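Local atomic coordinates of Tll1590 protein (Thermosynechococcus elongatus, PDB entry 6LDQ), a protein that is a glycosyltransferase-family protein with a glycosyl transferase 4-like domain of the GT-B clan. Residues 112-117 and 154-159; 176-181 and 189-194; 96-101 and 124-129; 46-51 and 104-109. One frame throughout, in Å; residues are numbered along the deposited sequence.

Contact 1: 112-117 and 154-159; sequences NYWLSG and ETRLMV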
loop_
_atom_site.group_PDB
_atom_site.type_symbol
_atom_site.label_atom_id
_atom_site.label_comp_id
_atom_site.label_asym_id
_atom_site.label_seq_id
_atom_site.Cartn_x
_atom_site.Cartn_y
_atom_site.Cartn_z
ATOM N N ASN A 112 -1.085 -0.660 2.163
ATOM C CA ASN A 112 -2.054 -1.629 2.660
ATOM C C ASN A 112 -2.050 -1.655 4.183
ATOM O O ASN A 112 -1.011 -1.922 4.790
ATOM C CB ASN A 112 -1.761 -3.035 2.172
ATOM C CG ASN A 112 -2.909 -3.985 2.453
ATOM O OD1 ASN A 112 -4.027 -3.793 1.963
ATOM N ND2 ASN A 112 -2.641 -5.019 3.234
ATOM N N TYR A 113 -3.230 -1.461 4.783
ATOM C CA TYR A 113 -3.396 -1.358 6.235
ATOM C C TYR A 113 -2.733 -0.107 6.811
ATOM O O TYR A 113 -1.743 0.398 6.278
ATOM C CB TYR A 113 -2.864 -2.614 6.940
ATOM C CG TYR A 113 -3.323 -2.745 8.383
ATOM C CD1 TYR A 113 -4.670 -2.673 8.716
ATOM C CD2 TYR A 113 -2.402 -2.963 9.404
ATOM C CE1 TYR A 113 -5.092 -2.804 10.030
ATOM C CE2 TYR A 113 -2.805 -3.087 10.714
ATOM C CZ TYR A 113 -4.153 -3.010 11.024
ATOM O OH TYR A 113 -4.553 -3.144 12.331
ATOM N N TRP A 114 -3.252 0.381 7.949
ATOM C CA TRP A 114 -2.843 1.699 8.427
ATOM C C TRP A 114 -1.342 1.795 8.667
ATOM O O TRP A 114 -0.766 2.877 8.496
ATOM C CB TRP A 114 -3.637 2.068 9.695
ATOM C CG TRP A 114 -3.262 1.351 10.954
ATOM C CD1 TRP A 114 -3.838 0.217 11.453
ATOM C CD2 TRP A 114 -2.274 1.758 11.916
ATOM N NE1 TRP A 114 -3.249 -0.122 12.665
ATOM C CE2 TRP A 114 -2.283 0.805 12.959
ATOM C CE3 TRP A 114 -1.377 2.826 11.990
ATOM C CZ2 TRP A 114 -1.445 0.908 14.071
ATOM C CZ3 TRP A 114 -0.537 2.917 13.087
ATOM C CH2 TRP A 114 -0.574 1.961 14.107
ATOM N N LEU A 115 -0.691 0.679 9.029
ATOM C CA LEU A 115 0.748 0.684 9.320
ATOM C C LEU A 115 1.567 1.027 8.073
ATOM O O LEU A 115 2.441 1.897 8.102
ATOM C CB LEU A 115 1.179 -0.684 9.872
ATOM C CG LEU A 115 0.719 -1.079 11.283
ATOM C CD1 LEU A 115 0.788 -2.579 11.446
ATOM C CD2 LEU A 115 1.577 -0.390 12.345
ATOM N N SER A 116 1.318 0.327 6.980
ATOM C CA SER A 116 1.922 0.726 5.708
ATOM C C SER A 116 1.522 2.152 5.340
ATOM O O SER A 116 2.304 2.880 4.723
ATOM C CB SER A 116 1.499 -0.247 4.617
ATOM O OG SER A 116 1.681 -1.592 5.037
ATOM N N GLY A 117 0.326 2.588 5.758
ATOM C CA GLY A 117 -0.126 3.926 5.415
ATOM C C GLY A 117 0.672 5.029 6.066
ATOM O O GLY A 117 0.875 6.089 5.470
ATOM N N GLU A 154 -4.906 5.053 20.141
ATOM C CA GLU A 154 -4.666 6.479 19.957
ATOM C C GLU A 154 -3.814 6.728 18.726
ATOM O O GLU A 154 -4.136 7.590 17.898
ATOM C CB GLU A 154 -3.994 7.056 21.199
ATOM C CG GLU A 154 -3.293 8.392 21.004
ATOM C CD GLU A 154 -2.820 8.971 22.341
ATOM O OE1 GLU A 154 -1.983 9.900 22.349
ATOM O OE2 GLU A 154 -3.302 8.488 23.391
ATOM N N THR A 155 -2.729 5.962 18.582
ATOM C CA THR A 155 -1.881 6.092 17.403
ATOM C C THR A 155 -2.653 5.751 16.139
ATOM O O THR A 155 -2.647 6.516 15.167
ATOM C CB THR A 155 -0.652 5.191 17.542
ATOM O OG1 THR A 155 0.249 5.792 18.470
ATOM C CG2 THR A 155 0.050 5.017 16.193
ATOM N N ARG A 156 -3.325 4.599 16.131
ATOM C CA ARG A 156 -4.008 4.161 14.917
ATOM C C ARG A 156 -4.991 5.221 14.426
ATOM O O ARG A 156 -4.993 5.586 13.244
ATOM C CB ARG A 156 -4.706 2.825 15.177
ATOM C CG ARG A 156 -5.394 2.207 13.964
ATOM C CD ARG A 156 -6.150 0.957 14.359
ATOM N NE ARG A 156 -7.364 1.298 15.093
ATOM C CZ ARG A 156 -7.639 0.918 16.335
ATOM N NH1 ARG A 156 -6.783 0.171 17.014
ATOM N NH2 ARG A 156 -8.785 1.295 16.901
ATOM N N LEU A 157 -5.810 5.761 15.334
ATOM C CA LEU A 157 -6.830 6.730 14.946
ATOM C C LEU A 157 -6.217 8.001 14.364
ATOM O O LEU A 157 -6.716 8.537 13.366
ATOM C CB LEU A 157 -7.713 7.063 16.157
ATOM C CG LEU A 157 -8.975 6.201 16.251
ATOM C CD1 LEU A 157 -9.912 6.465 15.060
ATOM C CD2 LEU A 157 -8.637 4.705 16.359
ATOM N N MET A 158 -5.166 8.525 14.994
ATOM C CA MET A 158 -4.528 9.735 14.483
ATOM C C MET A 158 -3.908 9.475 13.114
ATOM O O MET A 158 -3.998 10.310 12.203
ATOM C CB MET A 158 -3.442 10.211 15.448
ATOM C CG MET A 158 -3.969 10.857 16.742
ATOM S SD MET A 158 -2.569 11.194 17.839
ATOM C CE MET A 158 -2.134 12.822 17.266
ATOM N N VAL A 159 -3.286 8.313 12.953
ATOM C CA VAL A 159 -2.656 7.995 11.671
ATOM C C VAL A 159 -3.717 7.766 10.607
ATOM O O VAL A 159 -3.596 8.236 9.468
ATOM C CB VAL A 159 -1.736 6.771 11.806
ATOM C CG1 VAL A 159 -1.194 6.369 10.411
ATOM C CG2 VAL A 159 -0.603 7.029 12.777
#
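Trp-114 lays one face of its indole against the aliphatic part of Arg-156, a clear case of a flat ring and a long charged side chain joining two helices. Arg-156 CG stands 3.4 Å from the centroid of the five-membered ring and only 10° off its normal, a CH-pi contact. CD continues past the nitrogen side of the ring, with Arg-156 CD 3.5 Å from Trp-114 NE1. The six-membered ring is met by two methyl groups: Thr-155 CG2 lies 3.8 Å from Trp-114 CH2, while Val-159 CG1 approaches at the edge, near the ring plane, 3.9 Å from Trp-114 CE3. Outside this shell, Leu-115 CG covers the opposite face of the indole, and Arg-156 NH1 forms a salt bridge with Asp-153 just before the segment. The arginine can thus pack its methylenes on the ring while its charge is met elsewhere. With CG between the backbone N and the carbonyl carbon (chi1 73°), the indole projects across the gap between helices whose short axes approach to 10.1 Å at 64°. Helix 113-126 directly follows strand 108-112, and near its start Ser-116 OG hydrogen-bonds to Asn-112 O. Trp-114 thus bridges helices 113-126 and 153-166 of a Rossmann-like alpha/beta domain, the fold of GT-B proteins.

Contact 2: 176-181 and 189-194; sequences QEEAYL and GQTRLI
Residues 176-181 of helix 175-185 lie against strand 191-193, the two backbones coming nearest at Glu-178 and Thr-191, whose CA atoms are 7.8 Å apart. Both residues direct CB toward the partner segment, and their polar ends meet: Thr-191 OG1 donates a hydrogen bond to Glu-178 OE2 over 2.9 Å. The acceptor uses its anti lone pair, the one turned away from the other carboxylate oxygen. A bend at chi2 (-80°) swings the glutamate carboxylate around to the hydroxyl, which itself sits between the backbone N and carbonyl carbon of Thr-191. The other branch of the threonine serves an apolar contact, with Thr-191 CG2 4.3 Å from Leu-181 CD1, one helical turn beyond the glutamate. Leu-181 is buried and also touches Val-172 of strand 169-172, so the contact closes a beta-alpha-beta unit made of that strand, helix 175-185 and strand 191-193. The same Glu-178 OE2 forms a salt bridge with Arg-182 NE, and Arg-182 NH2 donates a hydrogen bond to Gly-189 O. One carboxylate oxygen therefore accepts from both a hydroxyl and a guanidinium, which should restrain the carboxylate, and the nearby positive charge would be expected to favour the ionised form of Glu-178.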
loop_
_atom_site.group_PDB
_atom_site.type_symbol
_atom_site.label_atom_id
_atom_site.label_comp_id
_atom_site.label_asym_id
_atom_site.label_seq_id
_atom_site.Cartn_x
_atom_site.Cartn_y
_atom_site.Cartn_z
ATOM N N GLN A 176 -19.617 -2.231 5.389
ATOM C CA GLN A 176 -19.570 -2.208 6.846
ATOM C C GLN A 176 -18.312 -1.503 7.337
ATOM O O GLN A 176 -18.366 -0.708 8.284
ATOM C CB GLN A 176 -19.671 -3.637 7.383
ATOM C CG GLN A 176 -19.634 -3.776 8.893
ATOM C CD GLN A 176 -20.528 -2.773 9.611
ATOM O OE1 GLN A 176 -21.674 -2.531 9.215
ATOM N NE2 GLN A 176 -19.986 -2.159 10.660
ATOM N N GLU A 177 -17.172 -1.739 6.677
ATOM C CA GLU A 177 -15.951 -1.036 7.067
ATOM C C GLU A 177 -15.987 0.433 6.649
ATOM O O GLU A 177 -15.441 1.287 7.356
ATOM C CB GLU A 177 -14.725 -1.765 6.500
ATOM C CG GLU A 177 -14.721 -3.248 6.905
ATOM C CD GLU A 177 -13.343 -3.917 6.935
ATOM O OE1 GLU A 177 -12.386 -3.450 6.269
ATOM O OE2 GLU A 177 -13.228 -4.953 7.628
ATOM N N GLU A 178 -16.638 0.757 5.523
ATOM C CA GLU A 178 -16.902 2.161 5.208
ATOM C C GLU A 178 -17.767 2.807 6.282
ATOM O O GLU A 178 -17.569 3.976 6.641
ATOM C CB GLU A 178 -17.599 2.283 3.846
ATOM C CG GLU A 178 -17.107 3.454 3.008
ATOM C CD GLU A 178 -17.732 4.743 3.448
ATOM O OE1 GLU A 178 -18.782 4.669 4.100
ATOM O OE2 GLU A 178 -17.194 5.826 3.140
ATOM N N ALA A 179 -18.765 2.079 6.769
ATOM C CA ALA A 179 -19.624 2.637 7.804
ATOM C C ALA A 179 -18.823 2.886 9.072
ATOM O O ALA A 179 -18.964 3.933 9.712
ATOM C CB ALA A 179 -20.795 1.696 8.073
ATOM N N TYR A 180 -17.956 1.938 9.429
ATOM C CA TYR A 180 -17.126 2.104 10.619
ATOM C C TYR A 180 -16.219 3.316 10.482
ATOM O O TYR A 180 -16.117 4.135 11.404
ATOM C CB TYR A 180 -16.289 0.851 10.875
ATOM C CG TYR A 180 -15.134 1.122 11.811
ATOM C CD1 TYR A 180 -15.331 1.169 13.187
ATOM C CD2 TYR A 180 -13.848 1.366 11.323
ATOM C CE1 TYR A 180 -14.284 1.440 14.059
ATOM C CE2 TYR A 180 -12.791 1.640 12.192
ATOM C CZ TYR A 180 -13.015 1.678 13.556
ATOM O OH TYR A 180 -11.963 1.939 14.418
ATOM N N LEU A 181 -15.523 3.424 9.345
ATOM C CA LEU A 181 -14.614 4.542 9.117
ATOM C C LEU A 181 -15.327 5.874 9.317
ATOM O O LEU A 181 -14.829 6.765 10.013
ATOM C CB LEU A 181 -14.024 4.460 7.705
ATOM C CG LEU A 181 -12.574 4.002 7.471
ATOM C CD1 LEU A 181 -12.267 4.055 5.980
ATOM C CD2 LEU A 181 -11.551 4.833 8.257
ATOM N N GLY A 189 -11.847 12.667 3.217
ATOM C CA GLY A 189 -11.193 11.860 2.204
ATOM C C GLY A 189 -12.161 11.225 1.217
ATOM O O GLY A 189 -13.383 11.231 1.388
ATOM N N GLN A 190 -11.585 10.665 0.152
ATOM C CA GLN A 190 -12.337 9.951 -0.872
ATOM C C GLN A 190 -12.157 8.453 -0.657
ATOM O O GLN A 190 -11.030 7.952 -0.681
ATOM C CB GLN A 190 -11.877 10.353 -2.275
ATOM C CG GLN A 190 -13.025 10.477 -3.296
ATOM C CD GLN A 190 -12.547 10.393 -4.739
ATOM O OE1 GLN A 190 -11.354 10.220 -5.001
ATOM N NE2 GLN A 190 -13.481 10.514 -5.685
ATOM N N THR A 191 -13.260 7.749 -0.417
ATOM C CA THR A 191 -13.267 6.300 -0.308
ATOM C C THR A 191 -13.916 5.696 -1.548
ATOM O O THR A 191 -14.828 6.282 -2.137
ATOM C CB THR A 191 -14.004 5.831 0.957
ATOM O OG1 THR A 191 -15.218 6.584 1.123
ATOM C CG2 THR A 191 -13.118 6.021 2.215
ATOM N N ARG A 192 -13.441 4.518 -1.942
ATOM C CA ARG A 192 -14.018 3.783 -3.060
ATOM C C ARG A 192 -14.173 2.329 -2.653
ATOM O O ARG A 192 -13.316 1.789 -1.950
ATOM C CB ARG A 192 -13.139 3.885 -4.310
ATOM C CG ARG A 192 -13.036 5.286 -4.858
ATOM C CD ARG A 192 -14.070 5.516 -5.950
ATOM N NE ARG A 192 -14.441 6.926 -6.050
ATOM C CZ ARG A 192 -15.239 7.421 -6.990
ATOM N NH1 ARG A 192 -15.752 6.622 -7.924
ATOM N NH2 ARG A 192 -15.520 8.718 -7.001
ATOM N N LEU A 193 -15.256 1.700 -3.111
ATOM C CA LEU A 193 -15.573 0.323 -2.749
ATOM C C LEU A 193 -14.917 -0.615 -3.744
ATOM O O LEU A 193 -15.296 -0.639 -4.918
ATOM C CB LEU A 193 -17.081 0.085 -2.725
ATOM C CG LEU A 193 -17.489 -1.310 -2.262
ATOM C CD1 LEU A 193 -17.051 -1.537 -0.796
ATOM C CD2 LEU A 193 -18.993 -1.501 -2.388
ATOM N N ILE A 194 -13.951 -1.392 -3.277
ATOM C CA ILE A 194 -13.416 -2.524 -4.023
ATOM C C ILE A 194 -13.531 -3.757 -3.137
ATOM O O ILE A 194 -12.726 -3.958 -2.225
ATOM C CB ILE A 194 -11.965 -2.282 -4.466
ATOM C CG1 ILE A 194 -11.809 -0.881 -5.061
ATOM C CG2 ILE A 194 -11.529 -3.352 -5.465
ATOM C CD1 ILE A 194 -12.564 -0.656 -6.351
#

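Contact 3: 96-101 and 124-129; sequences AFKAYH and RQQFNF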
loop_
_atom_site.group_PDB
_atom_site.type_symbol
_atom_site.label_atom_id
_atom_site.label_comp_id
_atom_site.label_asym_id
_atom_site.label_seq_id
_atom_site.Cartn_x
_atom_site.Cartn_y
_atom_site.Cartn_z
ATOM N N ALA A 96 14.558 1.874 4.315
ATOM C CA ALA A 96 14.854 0.783 3.395
ATOM C C ALA A 96 14.127 0.965 2.070
ATOM O O ALA A 96 14.692 0.703 0.995
ATOM C CB ALA A 96 14.467 -0.546 4.035
ATOM N N PHE A 97 12.862 1.402 2.129
ATOM C CA PHE A 97 12.090 1.621 0.910
ATOM C C PHE A 97 12.664 2.771 0.096
ATOM O O PHE A 97 12.674 2.719 -1.146
ATOM C CB PHE A 97 10.619 1.893 1.245
ATOM C CG PHE A 97 9.770 2.205 0.029
ATOM C CD1 PHE A 97 9.217 1.181 -0.723
ATOM C CD2 PHE A 97 9.551 3.517 -0.381
ATOM C CE1 PHE A 97 8.446 1.457 -1.857
ATOM C CE2 PHE A 97 8.783 3.795 -1.525
ATOM C CZ PHE A 97 8.231 2.769 -2.244
ATOM N N LYS A 98 13.149 3.817 0.779
ATOM C CA LYS A 98 13.656 4.993 0.081
ATOM C C LYS A 98 14.859 4.672 -0.804
ATOM O O LYS A 98 15.101 5.405 -1.769
ATOM C CB LYS A 98 14.003 6.096 1.078
ATOM C CG LYS A 98 12.785 6.905 1.529
ATOM C CD LYS A 98 13.140 7.926 2.598
ATOM C CE LYS A 98 13.739 9.195 2.004
ATOM N NZ LYS A 98 15.224 9.105 1.914
ATOM N N ALA A 99 15.592 3.586 -0.528
ATOM C CA ALA A 99 16.649 3.169 -1.450
ATOM C C ALA A 99 16.084 2.683 -2.782
ATOM O O ALA A 99 16.715 2.884 -3.827
ATOM C CB ALA A 99 17.517 2.071 -0.830
ATOM N N TYR A 100 14.914 2.030 -2.768
ATOM C CA TYR A 100 14.262 1.630 -4.019
ATOM C C TYR A 100 13.564 2.801 -4.693
ATOM O O TYR A 100 13.653 2.957 -5.920
ATOM C CB TYR A 100 13.264 0.496 -3.764
ATOM C CG TYR A 100 13.917 -0.853 -3.625
ATOM C CD1 TYR A 100 14.419 -1.291 -2.391
ATOM C CD2 TYR A 100 14.046 -1.695 -4.719
ATOM C CE1 TYR A 100 15.035 -2.526 -2.261
ATOM C CE2 TYR A 100 14.664 -2.933 -4.596
ATOM C CZ TYR A 100 15.151 -3.344 -3.370
ATOM O OH TYR A 100 15.748 -4.581 -3.281
ATOM N N HIS A 101 12.838 3.612 -3.919
ATOM C CA HIS A 101 12.180 4.792 -4.468
ATOM C C HIS A 101 13.186 5.790 -5.032
ATOM O O HIS A 101 12.849 6.567 -5.935
ATOM C CB HIS A 101 11.310 5.461 -3.390
ATOM C CG HIS A 101 10.719 6.766 -3.822
ATOM N ND1 HIS A 101 11.267 7.983 -3.480
ATOM C CD2 HIS A 101 9.632 7.043 -4.578
ATOM C CE1 HIS A 101 10.541 8.955 -4.006
ATOM N NE2 HIS A 101 9.546 8.411 -4.683
ATOM N N ARG A 124 4.675 10.724 1.318
ATOM C CA ARG A 124 3.950 11.796 0.645
ATOM C C ARG A 124 4.366 13.168 1.157
ATOM O O ARG A 124 4.245 14.158 0.428
ATOM C CB ARG A 124 2.434 11.597 0.795
ATOM C CG ARG A 124 1.556 12.470 -0.112
ATOM C CD ARG A 124 1.842 12.264 -1.605
ATOM N NE ARG A 124 1.145 13.244 -2.449
ATOM C CZ ARG A 124 1.523 14.515 -2.602
ATOM N NH1 ARG A 124 2.598 14.978 -1.976
ATOM N NH2 ARG A 124 0.822 15.333 -3.367
ATOM N N GLN A 125 4.862 13.256 2.397
ATOM C CA GLN A 125 5.323 14.552 2.887
ATOM C C GLN A 125 6.593 15.013 2.191
ATOM O O GLN A 125 6.902 16.210 2.217
ATOM C CB GLN A 125 5.576 14.509 4.392
ATOM C CG GLN A 125 4.350 14.288 5.236
ATOM C CD GLN A 125 4.685 14.201 6.715
ATOM O OE1 GLN A 125 5.464 14.999 7.231
ATOM N NE2 GLN A 125 4.113 13.215 7.400
ATOM N N GLN A 126 7.344 14.091 1.589
ATOM C CA GLN A 126 8.624 14.404 0.967
ATOM C C GLN A 126 8.565 14.391 -0.550
ATOM O O GLN A 126 9.294 15.151 -1.196
ATOM C CB GLN A 126 9.696 13.405 1.431
ATOM C CG GLN A 126 11.092 13.650 0.859
ATOM C CD GLN A 126 12.164 12.772 1.506
ATOM O OE1 GLN A 126 11.888 11.986 2.417
ATOM N NE2 GLN A 126 13.397 12.905 1.029
ATOM N N PHE A 127 7.700 13.564 -1.126
ATOM C CA PHE A 127 7.659 13.354 -2.562
ATOM C C PHE A 127 6.253 13.585 -3.095
ATOM O O PHE A 127 5.271 13.624 -2.342
ATOM C CB PHE A 127 8.126 11.943 -2.908
ATOM C CG PHE A 127 9.488 11.618 -2.379
ATOM C CD1 PHE A 127 10.609 12.262 -2.886
ATOM C CD2 PHE A 127 9.653 10.665 -1.388
ATOM C CE1 PHE A 127 11.871 11.966 -2.409
ATOM C CE2 PHE A 127 10.903 10.352 -0.915
ATOM C CZ PHE A 127 12.025 11.007 -1.428
ATOM N N ASN A 128 6.182 13.750 -4.418
ATOM C CA ASN A 128 4.935 13.922 -5.161
ATOM C C ASN A 128 4.650 12.635 -5.921
ATOM O O ASN A 128 5.289 12.354 -6.938
ATOM C CB ASN A 128 5.018 15.103 -6.131
ATOM C CG ASN A 128 5.053 16.442 -5.419
ATOM O OD1 ASN A 128 4.508 16.591 -4.323
ATOM N ND2 ASN A 128 5.710 17.423 -6.032
ATOM N N PHE A 129 3.686 11.863 -5.433
ATOM C CA PHE A 129 3.236 10.655 -6.101
ATOM C C PHE A 129 1.739 10.501 -5.875
ATOM O O PHE A 129 1.155 11.137 -4.992
ATOM C CB PHE A 129 4.001 9.411 -5.609
ATOM C CG PHE A 129 3.930 9.184 -4.116
ATOM C CD1 PHE A 129 4.850 9.770 -3.268
ATOM C CD2 PHE A 129 2.953 8.364 -3.568
ATOM C CE1 PHE A 129 4.791 9.565 -1.873
ATOM C CE2 PHE A 129 2.895 8.141 -2.188
ATOM C CZ PHE A 129 3.824 8.747 -1.339
#
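In this alpha/beta domain, helix 90-104 and the C-terminal end of helix 113-126 lie in the same layer, and their side chains meet where the second helix gives way to the loop before strand 130-134. His-101 and Phe-127 approach from opposite directions as an edge-to-face pair, with ring centroids 4.1 Å apart and planes at 50°. The imidazole offers CE1, which stands over the centre of the phenyl face, 3.1 Å above its plane; His-101 ND1 lies 3.5 Å from Phe-127 CE2. CG of the histidine is anti to the backbone N (chi1 173°), which carries the imidazole across to the phenyl ring. Gln-126 CG covers the other phenyl face, 3.6 Å above the plane. At the edge of the Phe-127 ring comes Lys-98, whose bent chain brings CE to 3.4 Å from Gln-126 OE1. The polarised C-H of the imidazole over a pi face suggests a modest electrostatic gain added to dispersion, and the lysine CE beside the amide oxygen would be consistent with a similar weak attraction.

Contact 4: 46-51 and 104-109; sequences HVDMFT and YGYPLI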
loop_
_atom_site.group_PDB
_atom_site.type_symbol
_atom_site.label_atom_id
_atom_site.label_comp_id
_atom_site.label_asym_id
_atom_site.label_seq_id
_atom_site.Cartn_x
_atom_site.Cartn_y
_atom_site.Cartn_z
ATOM N N HIS A 46 3.713 -2.627 -14.127
ATOM C CA HIS A 46 5.029 -2.982 -13.600
ATOM C C HIS A 46 4.989 -2.784 -12.086
ATOM O O HIS A 46 4.937 -1.645 -11.618
ATOM C CB HIS A 46 6.107 -2.120 -14.252
ATOM C CG HIS A 46 6.087 -2.164 -15.751
ATOM N ND1 HIS A 46 7.028 -1.518 -16.524
ATOM C CD2 HIS A 46 5.246 -2.779 -16.616
ATOM C CE1 HIS A 46 6.764 -1.733 -17.804
ATOM N NE2 HIS A 46 5.690 -2.499 -17.887
ATOM N N VAL A 47 4.997 -3.883 -11.322
ATOM C CA VAL A 47 4.643 -3.873 -9.897
ATOM C C VAL A 47 5.800 -4.381 -9.038
ATOM O O VAL A 47 6.191 -5.550 -9.148
ATOM C CB VAL A 47 3.409 -4.740 -9.607
ATOM C CG1 VAL A 47 3.063 -4.658 -8.097
ATOM C CG2 VAL A 47 2.235 -4.379 -10.513
ATOM N N ASP A 48 6.256 -3.540 -8.104
ATOM C CA ASP A 48 7.166 -3.912 -7.025
ATOM C C ASP A 48 6.363 -3.875 -5.722
ATOM O O ASP A 48 5.854 -2.818 -5.356
ATOM C CB ASP A 48 8.350 -2.939 -6.936
ATOM C CG ASP A 48 9.383 -3.120 -8.088
ATOM O OD1 ASP A 48 9.452 -4.223 -8.649
ATOM O OD2 ASP A 48 10.116 -2.156 -8.392
ATOM N N MET A 49 6.246 -5.017 -5.045
ATOM C CA MET A 49 5.566 -5.126 -3.760
ATOM C C MET A 49 6.612 -5.245 -2.655
ATOM O O MET A 49 7.552 -6.034 -2.783
ATOM C CB MET A 49 4.638 -6.346 -3.742
ATOM C CG MET A 49 3.414 -6.240 -4.658
ATOM S SD MET A 49 2.704 -7.870 -4.970
ATOM C CE MET A 49 3.919 -8.450 -6.151
ATOM N N PHE A 50 6.455 -4.463 -1.586
ATOM C CA PHE A 50 7.418 -4.427 -0.486
ATOM C C PHE A 50 6.749 -4.905 0.800
ATOM O O PHE A 50 5.646 -4.449 1.146
ATOM C CB PHE A 50 7.993 -3.014 -0.275
ATOM C CG PHE A 50 8.749 -2.464 -1.467
ATOM C CD1 PHE A 50 8.072 -1.949 -2.579
ATOM C CD2 PHE A 50 10.139 -2.462 -1.476
ATOM C CE1 PHE A 50 8.790 -1.449 -3.677
ATOM C CE2 PHE A 50 10.854 -1.965 -2.571
ATOM C CZ PHE A 50 10.172 -1.458 -3.672
ATOM N N THR A 51 7.408 -5.838 1.484
ATOM C CA THR A 51 7.027 -6.270 2.815
ATOM C C THR A 51 8.311 -6.382 3.630
ATOM O O THR A 51 9.422 -6.234 3.102
ATOM C CB THR A 51 6.218 -7.591 2.767
ATOM O OG1 THR A 51 5.747 -7.934 4.089
ATOM C CG2 THR A 51 7.041 -8.749 2.176
ATOM N N TYR A 104 13.772 3.949 -8.606
ATOM C CA TYR A 104 12.623 3.642 -9.454
ATOM C C TYR A 104 11.632 4.785 -9.557
ATOM O O TYR A 104 10.856 4.823 -10.522
ATOM C CB TYR A 104 11.920 2.376 -8.958
ATOM C CG TYR A 104 12.792 1.161 -9.170
ATOM C CD1 TYR A 104 12.794 0.483 -10.380
ATOM C CD2 TYR A 104 13.652 0.733 -8.180
ATOM C CE1 TYR A 104 13.622 -0.612 -10.582
ATOM C CE2 TYR A 104 14.472 -0.350 -8.364
ATOM C CZ TYR A 104 14.459 -1.022 -9.568
ATOM O OH TYR A 104 15.286 -2.106 -9.721
ATOM N N GLY A 105 11.647 5.717 -8.612
ATOM C CA GLY A 105 10.815 6.908 -8.709
ATOM C C GLY A 105 9.331 6.661 -8.864
ATOM O O GLY A 105 8.655 7.447 -9.538
ATOM N N TYR A 106 8.804 5.588 -8.267
ATOM C CA TYR A 106 7.395 5.186 -8.355
ATOM C C TYR A 106 6.403 6.344 -8.393
ATOM O O TYR A 106 6.220 7.041 -7.379
ATOM C CB TYR A 106 7.045 4.270 -7.177
ATOM C CG TYR A 106 7.975 3.087 -7.018
ATOM C CD1 TYR A 106 7.931 2.017 -7.900
ATOM C CD2 TYR A 106 8.912 3.053 -6.000
ATOM C CE1 TYR A 106 8.788 0.929 -7.765
ATOM C CE2 TYR A 106 9.775 1.973 -5.846
ATOM C CZ TYR A 106 9.711 0.913 -6.723
ATOM O OH TYR A 106 10.577 -0.149 -6.574
ATOM N N PRO A 107 5.722 6.569 -9.532
ATOM C CA PRO A 107 4.698 7.630 -9.586
ATOM C C PRO A 107 3.440 7.302 -8.811
ATOM O O PRO A 107 2.623 8.196 -8.578
ATOM C CB PRO A 107 4.385 7.752 -11.093
ATOM C CG PRO A 107 4.865 6.448 -11.703
ATOM C CD PRO A 107 6.082 6.090 -10.888
ATOM N N LEU A 108 3.218 6.045 -8.483
ATOM C CA LEU A 108 2.066 5.635 -7.701
ATOM C C LEU A 108 2.568 4.671 -6.645
ATOM O O LEU A 108 3.402 3.798 -6.919
ATOM C CB LEU A 108 0.985 4.972 -8.565
ATOM C CG LEU A 108 -0.348 4.518 -7.964
ATOM C CD1 LEU A 108 -1.455 4.699 -9.024
ATOM C CD2 LEU A 108 -0.272 3.058 -7.536
ATOM N N ILE A 109 2.089 4.861 -5.429
ATOM C CA ILE A 109 2.395 3.966 -4.328
ATOM C C ILE A 109 1.076 3.619 -3.662
ATOM O O ILE A 109 0.319 4.521 -3.298
ATOM C CB ILE A 109 3.362 4.609 -3.316
ATOM C CG1 ILE A 109 4.670 5.035 -4.000
ATOM C CG2 ILE A 109 3.638 3.634 -2.196
ATOM C CD1 ILE A 109 5.789 5.393 -2.997
#
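The phenol of Tyr-106 and the carboxylate of Asp-48 stand almost perpendicular, their planes 86° apart, and meet where the hydroxyl reaches the acid. Tyr-106 OH donates a hydrogen bond of 2.7 Å to Asp-48 OD2, arriving on the anti side, 20° out of the carboxylate plane. Tyr-106 CG lies anti to its carbonyl carbon, beside the backbone N, which turns the ring toward strand 47-52. The same hydroxyl lies at the edge of the Phe-50 ring, in its plane, with Phe-50 CZ 3.2 Å from Tyr-106 OH; the two rings are turned by 80°. Asp-48 and Phe-50, two residues apart on strand 47-52, both direct CB to the layer where the chain leaves helix 90-104 and enters strand 108-112. This is a helix-to-strand connection of the parallel part of a Rossmann-like sheet; Gly-105 leaves the helical conformation with positive phi. Tyr-104 presents a ring face to Asp-48 OD2, 4.2 Å above its centre, while Tyr-104 CB packs over a face of Tyr-106. The buried carboxylate has its other oxygen, OD1, in a salt bridge with Arg-69 NE, consistent with Asp-48 being ionised.

Overall arrangement
The four contacts sample the helices and strands of one alpha/beta domain. Contacts 3 and 4 have the closest centres, about 10 Å apart: the Phe-50 ring packs edge-to-face with Phe-97 and Tyr-100, so the helix in contact 3 covers the strand in contact 4. Strand 108-112 leads from contact 4 into helix 113-126, whose start serves contact 1 and whose end serves contact 3, centres about 18 Å apart. Contact 1 touches contact 2 through Arg-156 and Tyr-180, with about 15 Å between centres. Bound thiocyanate, probably from the crystallisation liquor, is about 4 Å from the Trp-114 side chain and about 5 Å from that of Leu-181.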